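Local coordinates for single-stranded-DNA-specific exonuclease RecJ (PDB 2ZXR), which degrades single-stranded DNA in the 5' to 3' direction as a divalent-cation-dependent exonuclease, with no detectable activity on single-stranded RNA, at residues 315-318 and 319-323; 344-347 and 348-352; 648-651 and 652-656. All blocks are in the same frame, centred on the assembly; numbering follows the deposited sequence.

Interaction 1. Residues 315-318 and 319-323; sequences EAML and RKLLP
Met317 and Leu321, with Leu318 and Leu322 beside them, form two i to i+4 pairs at the C-terminal end of the long alpha-helix 293-321. Met317 has CG anti to the backbone N (chi1 -176°) and keeps that extension through CG to SD, turning only at CE. Its CG lies 3.4 Å from Leu321 CD2, closer than carbons normally pack, and SD passes the same methyl at 4.1 Å. Leu321 reaches this place with both side-chain torsions away from their staggered values (chi1 -92°, chi2 30°), consistent with some strain in the leucine. Leu318 and Leu322 instead run side by side and point the same way, both with CG opposite the backbone N but with their branches turned differently about CB-CG. Leu318 CD2 touches Leu322 CB at 3.7 Å, while Leu318 CD1 meets Leu322 CD2 at 4.0 Å. The two pairs differ in their surroundings: Met317 and Leu321 are buried, and Met317 packs on Val343, Met344 and Val347 of helix 341-355, whereas Leu318 and Leu322 are partly exposed. Arg319 and Lys320 carry their charged ends away from these leucines, and Glu315 turns its carboxylate to a salt bridge with Arg350. Four successive i to i+4 main-chain bonds, the last from Leu322 N to Leu318 O at 2.8 Å, underlie the side chains. Pro323, which has no N-H, rests its ring carbon CD 3.8 Å from that same Leu318 O.

Interaction 2. Residues 344-347 and 348-352; sequences MGIV and ASRIL
Ile346 and Arg350 meet one helical turn apart on helix 341-355, the crossover helix of a beta-alpha-beta unit between strands 332-335 and 359-363 in the DHHA1 region. Arg350 CB lies 3.5 Å from Ile346 O. With chi1 at -71°, CG stands beside the backbone N and opposite the carbonyl carbon, which keeps the chain low against the preceding turn: CG is 3.3 Å from Ile346 O. The next carbon, CD, reaches the isoleucine side chain, lying 3.9 Å from Ile346 CG2, so the aliphatic part of the arginine crosses that methyl branch. A bend at chi3 (71°) then lifts NE and the guanidinium off the helix, and NH1 ends in salt bridges with Glu314 and Glu315 of helix 293-321. On the buried flank, Ile351 brings CG1 to 3.2 Å from Val347 O, and its CD1 meets Val347 CG1 at 4.1 Å, a looser apolar touch. This pair faces Met317 and Leu318 of the same long helix, while Ala348 turns to Leu361 and Arg370 in the sheet strands. Gly345 O accepts the backbone N-H of Ser349 (N to O 3.1 Å); the serine OG lies 3.5 Å from that carbonyl, at best a weak bond. One helix thus shows an apolar flank and, at Arg350, a charged one to helix 293-321. Because a single guanidinium nitrogen is shared by two carboxylates, the positive charge of Arg350 probably offsets the repulsion between Glu314 and Glu315.

Interaction 3. Residues 648-651 and 652-656; sequences EALL and AYWEV
Leu650 lies over one face of the Trp654 indole, and this CH-pi contact is the apolar centre of the turn. Its CD1 stands 3.7 Å from the centroid of the six-membered ring, only 12° off the ring normal. The branch point takes part too: Leu650 CG approaches Trp654 CZ2 at 3.6 Å, with CD2 resting beside the same ring carbon. The leucine has CG anti to the backbone N (chi1 -180°), which sends the side chain out over the indole, with CD1 on the ring's six-membered part. Trp654, with chi1 at -55°, folds its ring back toward the preceding turn, where Leu650 O lies over a face of the indole, 3.5 Å from Trp654 CG. That oxygen also takes the backbone N-H of Trp654 at 2.9 Å. Around this centre, Leu650 CD1 reaches Tyr653 CD2 at 3.9 Å, and Leu651 CD2 sits equally far from Trp654 CD1 near the pyrrole end. Trp654 NE1 is buried there with no hydrogen-bond partner in the model. Pro592 and Pro595 add to the wrapping of the indole, while Tyr653 leans on Val630 and Leu634 of helix 624-639. At the polar edge, Glu648 accepts a hydrogen bond from Leu12 N through OE2, and Glu655 bends away to a salt bridge with Arg658. After Glu655 the chain leaves helical geometry at Val656, although Val656 N still bonds Ala652 O at 2.8 Å. The arrangement is an i to i+4 leucine-tryptophan pair on the final helix, 643-655, of the RecJ C-terminal domain.

Interactions 1 and 2 sit on neighbouring helices, 293-321 and 341-355, which pack directly together: Met317 SD lies 3.8 Å from Val347 CG2, and Leu318 CA lies 3.9 Å from Val347 CG1. Interaction 3 lies on the other side of the chain's centre, about 36 Å from interaction 1 and 29 Å from interaction 2 at the nearest atoms. It is the most buried of the three and the only one built on an aromatic ring. Interaction 1 lies at a helix end with many exposed residues, and its side-chain contacts are apolar, from leucine and methionine; interaction 2 is intermediate, set between a sheet and a helix, and mixes aliphatic contacts with an arginine bound to acidic partners.

Interaction 1. Residues 315-318 and 319-323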
# COMPACT_ATOMS: atom_id res chain seq x y z
N GLU A 315 20.54 -1.34 13.61
CA GLU A 315 20.40 -0.14 14.40
C GLU A 315 21.77 0.55 14.57
O GLU A 315 21.85 1.76 14.43
CB GLU A 315 19.76 -0.45 15.75
CG GLU A 315 18.97 0.74 16.27
CD GLU A 315 17.74 1.08 15.38
OE1 GLU A 315 17.35 2.26 15.36
OE2 GLU A 315 17.16 0.18 14.71
N ALA A 316 22.84 -0.20 14.83
CA ALA A 316 24.15 0.43 14.94
C ALA A 316 24.59 1.05 13.59
O ALA A 316 25.17 2.13 13.57
CB ALA A 316 25.21 -0.58 15.43
N MET A 317 24.30 0.40 12.47
CA MET A 317 24.70 0.97 11.19
C MET A 317 23.95 2.26 10.88
O MET A 317 24.54 3.27 10.47
CB MET A 317 24.50 -0.02 10.04
CG MET A 317 25.01 0.51 8.72
SD MET A 317 24.80 -0.66 7.37
CE MET A 317 26.13 -1.82 7.77
N LEU A 318 22.63 2.21 11.05
CA LEU A 318 21.78 3.37 10.80
C LEU A 318 22.19 4.51 11.76
O LEU A 318 22.28 5.66 11.36
CB LEU A 318 20.32 2.97 11.00
CG LEU A 318 19.13 3.89 10.67
CD1 LEU A 318 18.88 4.77 11.86
CD2 LEU A 318 19.38 4.72 9.41
N ARG A 319 22.46 4.18 13.02
CA ARG A 319 22.86 5.21 13.96
C ARG A 319 24.12 5.91 13.45
O ARG A 319 24.23 7.13 13.50
CB ARG A 319 23.11 4.61 15.34
CG ARG A 319 23.45 5.65 16.37
CD ARG A 319 23.61 5.07 17.78
NE ARG A 319 23.94 6.13 18.74
CZ ARG A 319 23.06 6.97 19.28
NH1 ARG A 319 21.77 6.91 18.99
NH2 ARG A 319 23.49 7.90 20.12
N LYS A 320 25.08 5.14 12.94
CA LYS A 320 26.31 5.73 12.41
C LYS A 320 26.14 6.44 11.06
O LYS A 320 26.78 7.46 10.80
CB LYS A 320 27.38 4.67 12.20
CG LYS A 320 28.61 5.23 11.49
CD LYS A 320 29.55 4.14 11.07
CE LYS A 320 29.93 3.26 12.24
NZ LYS A 320 30.75 2.10 11.77
N LEU A 321 25.30 5.89 10.20
CA LEU A 321 25.13 6.46 8.87
C LEU A 321 24.11 7.57 8.69
O LEU A 321 24.38 8.53 8.00
CB LEU A 321 24.85 5.32 7.87
CG LEU A 321 26.03 4.68 7.12
CD1 LEU A 321 27.33 4.72 7.95
CD2 LEU A 321 25.66 3.25 6.75
N LEU A 322 22.94 7.43 9.29
CA LEU A 322 21.89 8.43 9.14
C LEU A 322 22.33 9.86 9.40
O LEU A 322 21.87 10.79 8.74
CB LEU A 322 20.70 8.09 10.05
CG LEU A 322 19.51 9.05 9.95
CD1 LEU A 322 18.93 9.02 8.53
CD2 LEU A 322 18.43 8.64 10.98
N PRO A 323 23.21 10.08 10.39
CA PRO A 323 23.64 11.46 10.64
C PRO A 323 24.44 12.06 9.47
O PRO A 323 24.62 13.28 9.40
CB PRO A 323 24.50 11.33 11.89
CG PRO A 323 23.94 10.11 12.58
CD PRO A 323 23.68 9.17 11.44

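Interaction 2. Residues 344-347 and 348-352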
# COMPACT_ATOMS: atom_id res chain seq x y z
N MET A 344 22.85 -3.88 5.33
CA MET A 344 22.81 -2.59 4.63
C MET A 344 21.58 -2.34 3.77
O MET A 344 21.16 -1.20 3.62
CB MET A 344 24.12 -2.34 3.81
CG MET A 344 24.48 -3.41 2.77
SD MET A 344 26.13 -3.21 1.87
CE MET A 344 26.59 -1.56 2.26
N GLY A 345 20.98 -3.39 3.23
CA GLY A 345 19.80 -3.19 2.40
C GLY A 345 18.69 -2.48 3.16
O GLY A 345 18.11 -1.49 2.67
N ILE A 346 18.36 -2.99 4.35
CA ILE A 346 17.31 -2.36 5.16
C ILE A 346 17.75 -0.96 5.67
O ILE A 346 16.95 -0.05 5.74
CB ILE A 346 16.87 -3.25 6.36
CG1 ILE A 346 16.10 -4.48 5.82
CG2 ILE A 346 15.95 -2.43 7.32
CD1 ILE A 346 15.69 -5.48 6.89
N VAL A 347 19.02 -0.81 6.03
CA VAL A 347 19.51 0.50 6.49
C VAL A 347 19.35 1.51 5.34
O VAL A 347 18.97 2.64 5.56
CB VAL A 347 20.99 0.42 6.93
CG1 VAL A 347 21.51 1.81 7.28
CG2 VAL A 347 21.11 -0.50 8.11
N ALA A 348 19.62 1.08 4.11
CA ALA A 348 19.46 1.97 2.97
C ALA A 348 17.99 2.38 2.79
O ALA A 348 17.70 3.55 2.55
CB ALA A 348 19.96 1.29 1.70
N SER A 349 17.06 1.43 2.91
CA SER A 349 15.64 1.76 2.75
C SER A 349 15.21 2.71 3.87
O SER A 349 14.46 3.67 3.65
CB SER A 349 14.77 0.50 2.80
OG SER A 349 14.99 -0.31 1.66
N ARG A 350 15.70 2.45 5.07
CA ARG A 350 15.35 3.32 6.17
C ARG A 350 15.89 4.73 5.95
O ARG A 350 15.24 5.71 6.30
CB ARG A 350 15.83 2.72 7.49
CG ARG A 350 15.01 1.48 7.90
CD ARG A 350 15.45 0.93 9.24
NE ARG A 350 15.08 1.81 10.34
CZ ARG A 350 15.39 1.59 11.62
NH1 ARG A 350 16.08 0.51 11.96
NH2 ARG A 350 14.97 2.44 12.55
N ILE A 351 17.07 4.85 5.34
CA ILE A 351 17.60 6.18 5.08
C ILE A 351 16.80 6.86 3.99
O ILE A 351 16.48 8.04 4.07
CB ILE A 351 19.09 6.14 4.65
CG1 ILE A 351 19.93 5.68 5.85
CG2 ILE A 351 19.53 7.53 4.14
CD1 ILE A 351 21.43 5.52 5.59
N LEU A 352 16.49 6.11 2.95
CA LEU A 352 15.71 6.66 1.86
C LEU A 352 14.37 7.18 2.38
O LEU A 352 13.84 8.19 1.88
CB LEU A 352 15.46 5.58 0.81
CG LEU A 352 14.52 5.90 -0.34
CD1 LEU A 352 14.97 5.13 -1.57
CD2 LEU A 352 13.07 5.54 0.04

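Interaction 3. Residues 648-651 and 652-656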
# COMPACT_ATOMS: atom_id res chain seq x y z
N GLU A 648 -16.00 19.29 -8.97
CA GLU A 648 -16.23 17.87 -9.12
C GLU A 648 -17.43 17.45 -8.29
O GLU A 648 -18.31 16.69 -8.75
CB GLU A 648 -15.00 17.07 -8.67
CG GLU A 648 -15.22 15.58 -8.70
CD GLU A 648 -14.01 14.81 -8.22
OE1 GLU A 648 -13.42 15.18 -7.17
OE2 GLU A 648 -13.66 13.83 -8.90
N ALA A 649 -17.45 17.94 -7.06
CA ALA A 649 -18.51 17.63 -6.11
C ALA A 649 -19.86 18.13 -6.61
O ALA A 649 -20.90 17.51 -6.36
CB ALA A 649 -18.19 18.26 -4.77
N LEU A 650 -19.83 19.26 -7.31
CA LEU A 650 -21.07 19.84 -7.83
C LEU A 650 -21.63 18.91 -8.90
O LEU A 650 -22.84 18.68 -8.94
CB LEU A 650 -20.82 21.25 -8.37
CG LEU A 650 -22.05 21.97 -8.94
CD1 LEU A 650 -23.23 21.88 -7.98
CD2 LEU A 650 -21.70 23.42 -9.21
N LEU A 651 -20.77 18.37 -9.76
CA LEU A 651 -21.24 17.44 -10.78
C LEU A 651 -21.92 16.23 -10.12
O LEU A 651 -22.98 15.78 -10.56
CB LEU A 651 -20.09 16.96 -11.66
CG LEU A 651 -19.35 18.04 -12.44
CD1 LEU A 651 -18.36 17.35 -13.39
CD2 LEU A 651 -20.34 18.90 -13.25
N ALA A 652 -21.32 15.70 -9.06
CA ALA A 652 -21.92 14.54 -8.40
C ALA A 652 -23.24 14.98 -7.79
O ALA A 652 -24.23 14.23 -7.78
CB ALA A 652 -20.97 13.97 -7.31
N TYR A 653 -23.26 16.21 -7.29
CA TYR A 653 -24.45 16.79 -6.67
C TYR A 653 -25.62 16.83 -7.67
O TYR A 653 -26.74 16.48 -7.30
CB TYR A 653 -24.16 18.20 -6.16
CG TYR A 653 -25.37 18.89 -5.55
CD1 TYR A 653 -25.83 18.55 -4.29
CD2 TYR A 653 -26.06 19.88 -6.26
CE1 TYR A 653 -26.96 19.17 -3.75
CE2 TYR A 653 -27.19 20.51 -5.72
CZ TYR A 653 -27.63 20.14 -4.46
OH TYR A 653 -28.76 20.73 -3.92
N TRP A 654 -25.38 17.27 -8.90
CA TRP A 654 -26.47 17.31 -9.90
C TRP A 654 -26.98 15.87 -10.06
O TRP A 654 -28.17 15.62 -10.09
CB TRP A 654 -26.00 17.72 -11.30
CG TRP A 654 -25.24 19.00 -11.51
CD1 TRP A 654 -24.12 19.17 -12.31
CD2 TRP A 654 -25.57 20.29 -11.03
NE1 TRP A 654 -23.75 20.48 -12.35
CE2 TRP A 654 -24.62 21.20 -11.58
CE3 TRP A 654 -26.58 20.78 -10.21
CZ2 TRP A 654 -24.65 22.56 -11.31
CZ3 TRP A 654 -26.60 22.11 -9.94
CH2 TRP A 654 -25.64 23.00 -10.49
N GLU A 655 -26.04 14.94 -10.21
CA GLU A 655 -26.41 13.54 -10.39
C GLU A 655 -27.22 12.93 -9.24
O GLU A 655 -28.29 12.37 -9.48
CB GLU A 655 -25.17 12.70 -10.65
CG GLU A 655 -24.97 12.41 -12.12
CD GLU A 655 -26.30 12.07 -12.82
OE1 GLU A 655 -26.90 11.01 -12.52
OE2 GLU A 655 -26.75 12.88 -13.66
N VAL A 656 -26.73 13.04 -8.01
CA VAL A 656 -27.46 12.47 -6.89
C VAL A 656 -28.81 13.13 -6.66
O VAL A 656 -29.44 12.94 -5.61
CB VAL A 656 -26.68 12.58 -5.56
CG1 VAL A 656 -25.40 11.81 -5.66
CG2 VAL A 656 -26.42 14.03 -5.22